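Long-range contacts in SSO1986 (Sulfolobus solfataricus, PDB 2X5Q), which belongs to the Cmr7 family and is a subunit, possibly dimeric, of the crRNA-guided CMR ribonucleoprotein complex of CRISPR antiviral defence: residues 12-17 with 84-89; 33-38 with 90-95. All coordinates share one frame; numbering follows the deposited sequence.

Overall arrangement
The two contacts lie about 10 Å apart, centre to centre; they share strand 88-92 and touch at several points. In interaction 1, strand 11-15 pairs with strand 80-86 inside the mixed sheet; in interaction 2, strand 35-38 pairs with strand 88-92 at one edge, within this chain, of a four-stranded antiparallel sheet. Along the chain the segments alternate, 12-17, 33-38, 84-89 and 90-95, and the corner at Ser87 carries the chain from the first sheet into the second. Val12 CG2 meets Ile36 CD1 at 3.5 Å, while Lys89 O and Glu37 N make a probable backbone hydrogen bond. The sheets are therefore joined both by the continuous chain and by apolar packing across their interface.

Interaction 1. Residues 12-17 with 84-89; sequences VFLPIT and ILISGK
Val12 and Ile86 stand side by side on an antiparallel pair of strands in the mixed sheet, 12-15 against 84-86, with Val12 CG1 against Ile86 CG1 at 3.7 Å. CG1 of Val12 is set between its backbone N and carbonyl carbon (chi1 60°), and there it fills the inside of the corner at Ser87: Ile86 lies on one flank and the backbone of Gly88 and Lys89 on another, with Gly88 C 3.9 Å from Val12 CG1.

Leu14 shares that face. Its CB rests on Ile84 CG1, and Leu14 CD1 reaches diagonally across to Ile86 CD1 at 3.7 Å, so the leucine branch fits into the dip between the two isoleucines. Ile162 and Leu159 of helix 148-162 pack on this face, and Ile154 of the same helix touches Ile16 just past the strand. The other face of the sheet carries the non-hydrogen-bonded pair Phe13 and Leu85, where Leu85 CD2 lies at the edge of the phenyl ring, near its plane.

Four backbone bonds hold the register. The shortest, from Leu14 N to Ile84 O, is 2.8 Å long and almost straight, with an N-H...O angle of 177°.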
ATOM      1  N   VAL A  12     -15.115   9.868  -1.487  1.00 24.81           N
ATOM      2  CA  VAL A  12     -13.835  10.420  -1.071  1.00 24.67           C
ATOM      3  C   VAL A  12     -13.516   9.841   0.308  1.00 23.34           C
ATOM      4  O   VAL A  12     -14.398   9.703   1.136  1.00 23.08           O
ATOM      5  CB  VAL A  12     -13.840  11.978  -1.036  1.00 25.54           C
ATOM      6  CG1 VAL A  12     -14.876  12.512  -0.058  1.00 25.32           C
ATOM      7  CG2 VAL A  12     -12.457  12.524  -0.684  1.00 25.73           C
ATOM      8  N   PHE A  13     -12.265   9.455   0.516  1.00 23.29           N
ATOM      9  CA  PHE A  13     -11.773   9.034   1.843  1.00 22.93           C
ATOM     10  C   PHE A  13     -11.504  10.240   2.693  1.00 23.43           C
ATOM     11  O   PHE A  13     -10.639  11.075   2.365  1.00 23.78           O
ATOM     12  CB  PHE A  13     -10.490   8.208   1.685  1.00 23.20           C
ATOM     13  CG  PHE A  13      -9.897   7.696   2.981  1.00 22.60           C
ATOM     14  CD1 PHE A  13     -10.513   6.667   3.693  1.00 24.25           C
ATOM     15  CD2 PHE A  13      -8.697   8.209   3.466  1.00 23.77           C
ATOM     16  CE1 PHE A  13      -9.937   6.168   4.869  1.00 23.87           C
ATOM     17  CE2 PHE A  13      -8.107   7.708   4.660  1.00 22.40           C
ATOM     18  CZ  PHE A  13      -8.721   6.700   5.342  1.00 23.31           C
ATOM     19  N   LEU A  14     -12.232  10.328   3.800  1.00 24.17           N
ATOM     20  CA  LEU A  14     -12.042  11.403   4.762  1.00 24.91           C
ATOM     21  C   LEU A  14     -11.262  10.804   5.922  1.00 24.49           C
ATOM     22  O   LEU A  14     -11.828  10.042   6.708  1.00 24.20           O
ATOM     23  CB  LEU A  14     -13.411  11.945   5.199  1.00 26.01           C
ATOM     24  CG  LEU A  14     -13.566  13.158   6.114  1.00 28.22           C
ATOM     25  CD1 LEU A  14     -15.028  13.608   6.115  1.00 32.18           C
ATOM     26  CD2 LEU A  14     -13.125  12.899   7.522  1.00 31.64           C
ATOM     27  N   PRO A  15      -9.952  11.109   6.016  1.00 24.61           N
ATOM     28  CA  PRO A  15      -9.198  10.687   7.199  1.00 24.86           C
ATOM     29  C   PRO A  15      -9.736  11.322   8.468  1.00 25.47           C
ATOM     30  O   PRO A  15      -9.980  12.537   8.497  1.00 27.03           O
ATOM     31  CB  PRO A  15      -7.762  11.194   6.934  1.00 24.89           C
ATOM     32  CG  PRO A  15      -7.703  11.511   5.494  1.00 26.07           C
ATOM     33  CD  PRO A  15      -9.111  11.856   5.068  1.00 25.41           C
ATOM     34  N   ILE A  16      -9.923  10.519   9.512  1.00 25.73           N
ATOM     35  CA  ILE A  16     -10.334  11.054  10.809  1.00 26.95           C
ATOM     36  C   ILE A  16      -9.096  11.183  11.709  1.00 28.22           C
ATOM     37  O   ILE A  16      -8.572  10.176  12.215  1.00 28.93           O
ATOM     38  CB  ILE A  16     -11.409  10.160  11.450  1.00 26.94           C
ATOM     39  CG1 ILE A  16     -12.602  10.000  10.496  1.00 26.66           C
ATOM     40  CG2 ILE A  16     -11.874  10.717  12.808  1.00 28.18           C
ATOM     41  CD1 ILE A  16     -13.348  11.279  10.207  1.00 27.14           C
ATOM     42  N   THR A  17      -8.611  12.417  11.871  1.00 28.50           N
ATOM     43  CA  THR A  17      -7.452  12.708  12.715  1.00 29.16           C
ATOM     44  C   THR A  17      -7.805  13.771  13.734  1.00 30.08           C
ATOM     45  O   THR A  17      -8.870  14.358  13.653  1.00 29.04           O
ATOM     46  CB  THR A  17      -6.272  13.278  11.907  1.00 29.04           C
ATOM     47  OG1 THR A  17      -6.565  14.626  11.543  1.00 31.67           O
ATOM     48  CG2 THR A  17      -5.990  12.466  10.657  1.00 29.52           C
ATOM     49  N   ILE A  84     -13.681   7.607   6.820  1.00 22.69           N
ATOM     50  CA  ILE A  84     -14.993   7.255   6.316  1.00 23.03           C
ATOM     51  C   ILE A  84     -14.984   7.532   4.834  1.00 23.17           C
ATOM     52  O   ILE A  84     -14.148   8.306   4.337  1.00 22.84           O
ATOM     53  CB  ILE A  84     -16.133   8.008   7.033  1.00 23.57           C
ATOM     54  CG1 ILE A  84     -15.938   9.528   6.980  1.00 22.70           C
ATOM     55  CG2 ILE A  84     -16.261   7.510   8.483  1.00 23.44           C
ATOM     56  CD1 ILE A  84     -17.135  10.286   7.495  1.00 25.27           C
ATOM     57  N   LEU A  85     -15.902   6.874   4.137  1.00 23.48           N
ATOM     58  CA  LEU A  85     -16.096   7.088   2.734  1.00 23.61           C
ATOM     59  C   LEU A  85     -17.445   7.757   2.570  1.00 24.21           C
ATOM     60  O   LEU A  85     -18.479   7.232   3.020  1.00 25.04           O
ATOM     61  CB  LEU A  85     -16.067   5.771   1.973  1.00 24.14           C
ATOM     62  CG  LEU A  85     -14.707   5.100   1.815  1.00 25.04           C
ATOM     63  CD1 LEU A  85     -14.904   3.654   1.368  1.00 24.52           C
ATOM     64  CD2 LEU A  85     -13.796   5.880   0.833  1.00 24.33           C
ATOM     65  N   ILE A  86     -17.431   8.925   1.938  1.00 23.79           N
ATOM     66  CA  ILE A  86     -18.630   9.723   1.764  1.00 24.64           C
ATOM     67  C   ILE A  86     -18.701  10.212   0.333  1.00 25.18           C
ATOM     68  O   ILE A  86     -17.676  10.325  -0.319  1.00 23.62           O
ATOM     69  CB  ILE A  86     -18.654  10.917   2.734  1.00 25.37           C
ATOM     70  CG1 ILE A  86     -17.476  11.881   2.475  1.00 25.49           C
ATOM     71  CG2 ILE A  86     -18.643  10.399   4.205  1.00 23.33           C
ATOM     72  CD1 ILE A  86     -17.447  13.071   3.416  1.00 25.75           C
ATOM     73  N   SER A  87     -19.913  10.484  -0.151  1.00 26.09           N
ATOM     74  CA  SER A  87     -20.083  11.081  -1.473  1.00 27.67           C
ATOM     75  C   SER A  87     -19.561  12.513  -1.479  1.00 28.26           C
ATOM     76  O   SER A  87     -20.017  13.373  -0.710  1.00 28.01           O
ATOM     77  CB  SER A  87     -21.539  11.051  -1.932  1.00 28.68           C
ATOM     78  OG  SER A  87     -21.680  11.829  -3.097  1.00 29.77           O
ATOM     79  N   GLY A  88     -18.615  12.764  -2.371  1.00 28.73           N
ATOM     80  CA  GLY A  88     -17.908  14.030  -2.360  1.00 29.99           C
ATOM     81  C   GLY A  88     -16.640  13.983  -3.175  1.00 30.12           C
ATOM     82  O   GLY A  88     -16.423  13.064  -3.972  1.00 29.83           O
ATOM     83  N   LYS A  89     -15.793  14.988  -2.980  1.00 31.30           N
ATOM     84  CA  LYS A  89     -14.575  15.091  -3.757  1.00 31.53           C
ATOM     85  C   LYS A  89     -13.505  15.920  -3.056  1.00 31.97           C
ATOM     86  O   LYS A  89     -13.804  16.761  -2.224  1.00 32.05           O
ATOM     87  CB  LYS A  89     -14.892  15.684  -5.125  1.00 33.70           C
ATOM     88  CG  LYS A  89     -15.394  17.112  -5.102  1.00 35.47           C
ATOM     89  CD  LYS A  89     -15.853  17.575  -6.496  1.00 37.33           C
ATOM     90  CE  LYS A  89     -14.706  18.090  -7.345  1.00 38.95           C
ATOM     91  NZ  LYS A  89     -15.191  18.741  -8.623  1.00 40.97           N
TER

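Interaction 2. Residues 33-38 with 90-95; sequences SVSIEY and ILKGNH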
ATOM      1  N   SER A  33      -3.097  21.477   3.386  1.00 34.26           N
ATOM      2  CA  SER A  33      -3.001  21.244   1.951  1.00 34.77           C
ATOM      3  C   SER A  33      -4.182  20.465   1.343  1.00 33.32           C
ATOM      4  O   SER A  33      -4.293  20.381   0.108  1.00 33.53           O
ATOM      5  CB  SER A  33      -1.691  20.512   1.658  1.00 34.45           C
ATOM      6  OG  SER A  33      -0.606  21.249   2.196  1.00 37.03           O
ATOM      7  N   VAL A  34      -5.073  19.944   2.190  1.00 31.59           N
ATOM      8  CA  VAL A  34      -6.174  19.100   1.739  1.00 30.56           C
ATOM      9  C   VAL A  34      -7.537  19.570   2.288  1.00 31.08           C
ATOM     10  O   VAL A  34      -7.722  19.729   3.513  1.00 29.66           O
ATOM     11  CB  VAL A  34      -5.940  17.624   2.120  1.00 28.79           C
ATOM     12  CG1 VAL A  34      -7.046  16.738   1.544  1.00 27.70           C
ATOM     13  CG2 VAL A  34      -4.566  17.156   1.637  1.00 29.32           C
ATOM     14  N   SER A  35      -8.461  19.849   1.363  1.00 31.54           N
ATOM     15  CA  SER A  35      -9.853  20.140   1.700  1.00 32.69           C
ATOM     16  C   SER A  35     -10.791  19.268   0.867  1.00 31.89           C
ATOM     17  O   SER A  35     -10.602  19.100  -0.343  1.00 31.93           O
ATOM     18  CB  SER A  35     -10.192  21.610   1.481  1.00 34.92           C
ATOM     19  OG  SER A  35      -9.512  22.414   2.416  1.00 37.63           O
ATOM     20  N   ILE A  36     -11.807  18.745   1.541  1.00 31.75           N
ATOM     21  CA  ILE A  36     -12.779  17.830   0.963  1.00 31.40           C
ATOM     22  C   ILE A  36     -14.166  18.482   1.011  1.00 32.85           C
ATOM     23  O   ILE A  36     -14.490  19.189   1.955  1.00 34.26           O
ATOM     24  CB  ILE A  36     -12.740  16.495   1.740  1.00 29.92           C
ATOM     25  CG1 ILE A  36     -11.505  15.699   1.303  1.00 29.60           C
ATOM     26  CG2 ILE A  36     -14.020  15.669   1.540  1.00 29.85           C
ATOM     27  CD1 ILE A  36     -11.313  14.387   2.051  1.00 28.38           C
ATOM     28  N   GLU A  37     -14.944  18.297  -0.047  1.00 33.19           N
ATOM     29  CA  GLU A  37     -16.339  18.701  -0.083  1.00 34.19           C
ATOM     30  C   GLU A  37     -17.161  17.427  -0.047  1.00 33.07           C
ATOM     31  O   GLU A  37     -16.750  16.410  -0.588  1.00 32.71           O
ATOM     32  CB  GLU A  37     -16.629  19.470  -1.369  1.00 36.22           C
ATOM     33  CG  GLU A  37     -18.026  20.064  -1.447  1.00 38.03           C
ATOM     34  CD  GLU A  37     -18.339  20.698  -2.794  1.00 40.09           C
ATOM     35  OE1 GLU A  37     -18.224  20.013  -3.834  1.00 41.12           O
ATOM     36  OE2 GLU A  37     -18.740  21.878  -2.803  1.00 43.54           O
ATOM     37  N   TYR A  38     -18.306  17.456   0.609  1.00 33.43           N
ATOM     38  CA  TYR A  38     -19.204  16.308   0.574  1.00 32.02           C
ATOM     39  C   TYR A  38     -20.564  16.741   0.041  1.00 33.47           C
ATOM     40  O   TYR A  38     -20.959  17.920   0.116  1.00 33.88           O
ATOM     41  CB  TYR A  38     -19.316  15.649   1.940  1.00 30.73           C
ATOM     42  CG  TYR A  38     -19.935  16.552   2.954  1.00 31.72           C
ATOM     43  CD1 TYR A  38     -21.314  16.606   3.094  1.00 32.96           C
ATOM     44  CD2 TYR A  38     -19.148  17.390   3.751  1.00 31.69           C
ATOM     45  CE1 TYR A  38     -21.898  17.449   3.994  1.00 34.28           C
ATOM     46  CE2 TYR A  38     -19.737  18.258   4.662  1.00 33.64           C
ATOM     47  CZ  TYR A  38     -21.113  18.275   4.773  1.00 34.01           C
ATOM     48  OH  TYR A  38     -21.734  19.105   5.652  1.00 36.79           O
ATOM     49  N   ILE A  90     -12.256  15.673  -3.432  1.00 31.99           N
ATOM     50  CA  ILE A  90     -11.132  16.451  -2.955  1.00 32.46           C
ATOM     51  C   ILE A  90     -11.124  17.754  -3.758  1.00 34.68           C
ATOM     52  O   ILE A  90     -10.982  17.734  -4.974  1.00 35.78           O
ATOM     53  CB  ILE A  90      -9.819  15.653  -3.107  1.00 31.67           C
ATOM     54  CG1 ILE A  90      -9.921  14.351  -2.304  1.00 30.45           C
ATOM     55  CG2 ILE A  90      -8.625  16.468  -2.617  1.00 32.23           C
ATOM     56  CD1 ILE A  90      -8.845  13.352  -2.562  1.00 28.54           C
ATOM     57  N   LEU A  91     -11.330  18.880  -3.078  1.00 36.08           N
ATOM     58  CA  LEU A  91     -11.364  20.198  -3.727  1.00 38.34           C
ATOM     59  C   LEU A  91      -9.993  20.849  -3.816  1.00 39.19           C
ATOM     60  O   LEU A  91      -9.707  21.580  -4.761  1.00 40.66           O
ATOM     61  CB  LEU A  91     -12.313  21.155  -2.999  1.00 40.12           C
ATOM     62  CG  LEU A  91     -13.806  21.052  -3.321  1.00 41.39           C
ATOM     63  CD1 LEU A  91     -14.524  22.300  -2.817  1.00 45.59           C
ATOM     64  CD2 LEU A  91     -14.057  20.877  -4.801  1.00 43.28           C
ATOM     65  N   LYS A  92      -9.159  20.600  -2.816  1.00 37.83           N
ATOM     66  CA  LYS A  92      -7.794  21.087  -2.821  1.00 38.83           C
ATOM     67  C   LYS A  92      -6.904  19.953  -2.348  1.00 36.95           C
ATOM     68  O   LYS A  92      -7.214  19.277  -1.361  1.00 34.38           O
ATOM     69  CB  LYS A  92      -7.647  22.321  -1.917  1.00 39.83           C
ATOM     70  CG  LYS A  92      -6.238  22.808  -1.791  1.00 40.46           C
ATOM     71  CD  LYS A  92      -6.126  23.980  -0.839  1.00 42.39           C
ATOM     72  CE  LYS A  92      -6.131  23.530   0.603  1.00 38.96           C
ATOM     73  NZ  LYS A  92      -5.988  24.686   1.519  1.00 39.40           N
ATOM     74  N   GLY A  93      -5.811  19.735  -3.069  1.00 37.78           N
ATOM     75  CA  GLY A  93      -4.899  18.641  -2.768  1.00 37.09           C
ATOM     76  C   GLY A  93      -4.805  17.642  -3.906  1.00 37.47           C
ATOM     77  O   GLY A  93      -5.645  17.620  -4.805  1.00 38.01           O
ATOM     78  N   ASN A  94      -3.762  16.819  -3.855  1.00 37.48           N
ATOM     79  CA  ASN A  94      -3.556  15.756  -4.819  1.00 37.56           C
ATOM     80  C   ASN A  94      -4.471  14.611  -4.478  1.00 35.76           C
ATOM     81  O   ASN A  94      -4.587  14.242  -3.308  1.00 35.59           O
ATOM     82  CB  ASN A  94      -2.120  15.248  -4.763  1.00 38.12           C
ATOM     83  CG  ASN A  94      -1.126  16.326  -4.963  1.00 42.70           C
ATOM     84  OD1 ASN A  94      -0.250  16.538  -4.112  1.00 47.49           O
ATOM     85  ND2 ASN A  94      -1.250  17.054  -6.077  1.00 45.08           N
ATOM     86  N   HIS A  95      -5.119  14.052  -5.493  1.00 35.62           N
ATOM     87  CA  HIS A  95      -6.023  12.923  -5.303  1.00 34.21           C
ATOM     88  C   HIS A  95      -5.565  11.737  -6.132  1.00 33.90           C
ATOM     89  O   HIS A  95      -5.123  11.903  -7.278  1.00 36.25           O
ATOM     90  CB  HIS A  95      -7.469  13.277  -5.674  1.00 35.36           C
ATOM     91  CG  HIS A  95      -7.623  13.853  -7.037  1.00 37.72           C
ATOM     92  ND1 HIS A  95      -8.156  13.147  -8.093  1.00 40.04           N
ATOM     93  CD2 HIS A  95      -7.315  15.078  -7.520  1.00 41.50           C
ATOM     94  CE1 HIS A  95      -8.164  13.911  -9.170  1.00 41.54           C
ATOM     95  NE2 HIS A  95      -7.655  15.088  -8.850  1.00 42.75           N
TER
HETATM   96  O   HOH W   1      -7.084  22.933   3.506  1.00 70.32           O
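Ser35 O is gripped by two successive amides, Leu91 N at 2.8 Å and Lys92 N at 3.2 Å, the signature of a classic beta bulge. The second bond is the longer but the straighter, at 168° against 144°. Ser35 N returns a bond to Lys92 O, and beyond the bulge the register slips by one residue, so that Ile36 faces Ile90 as a non-hydrogen-bonded pair.

Lys92 leaves its strand with CG anti to the backbone N, then bends at chi3 (79°), which lays its chain over the backbone of Ser33; Lys92 CE comes within 3.7 Å of Ser33 O. The ammonium group bonds to Ser32 O and also to a water 2.9 Å from Lys92 NZ, and that water lies 2.7 Å from Ser35 OG, tying the two side chains of this face together. Farther along, the isobutyl group of Leu91 crosses the stem of Glu37, Leu91 CG to Glu37 CB at 3.8 Å.

On the opposite face, Ile36 CG1 meets Ile90 CG1 at 4.2 Å, and both isoleucines pack on Val12 of strand 11-15. Ile90 also reaches Ser121 and Pro123 of strand 117-123, while strand 35-38 continues the sheet through backbone bonding of Ile36 with Ile28 of strand 27-29.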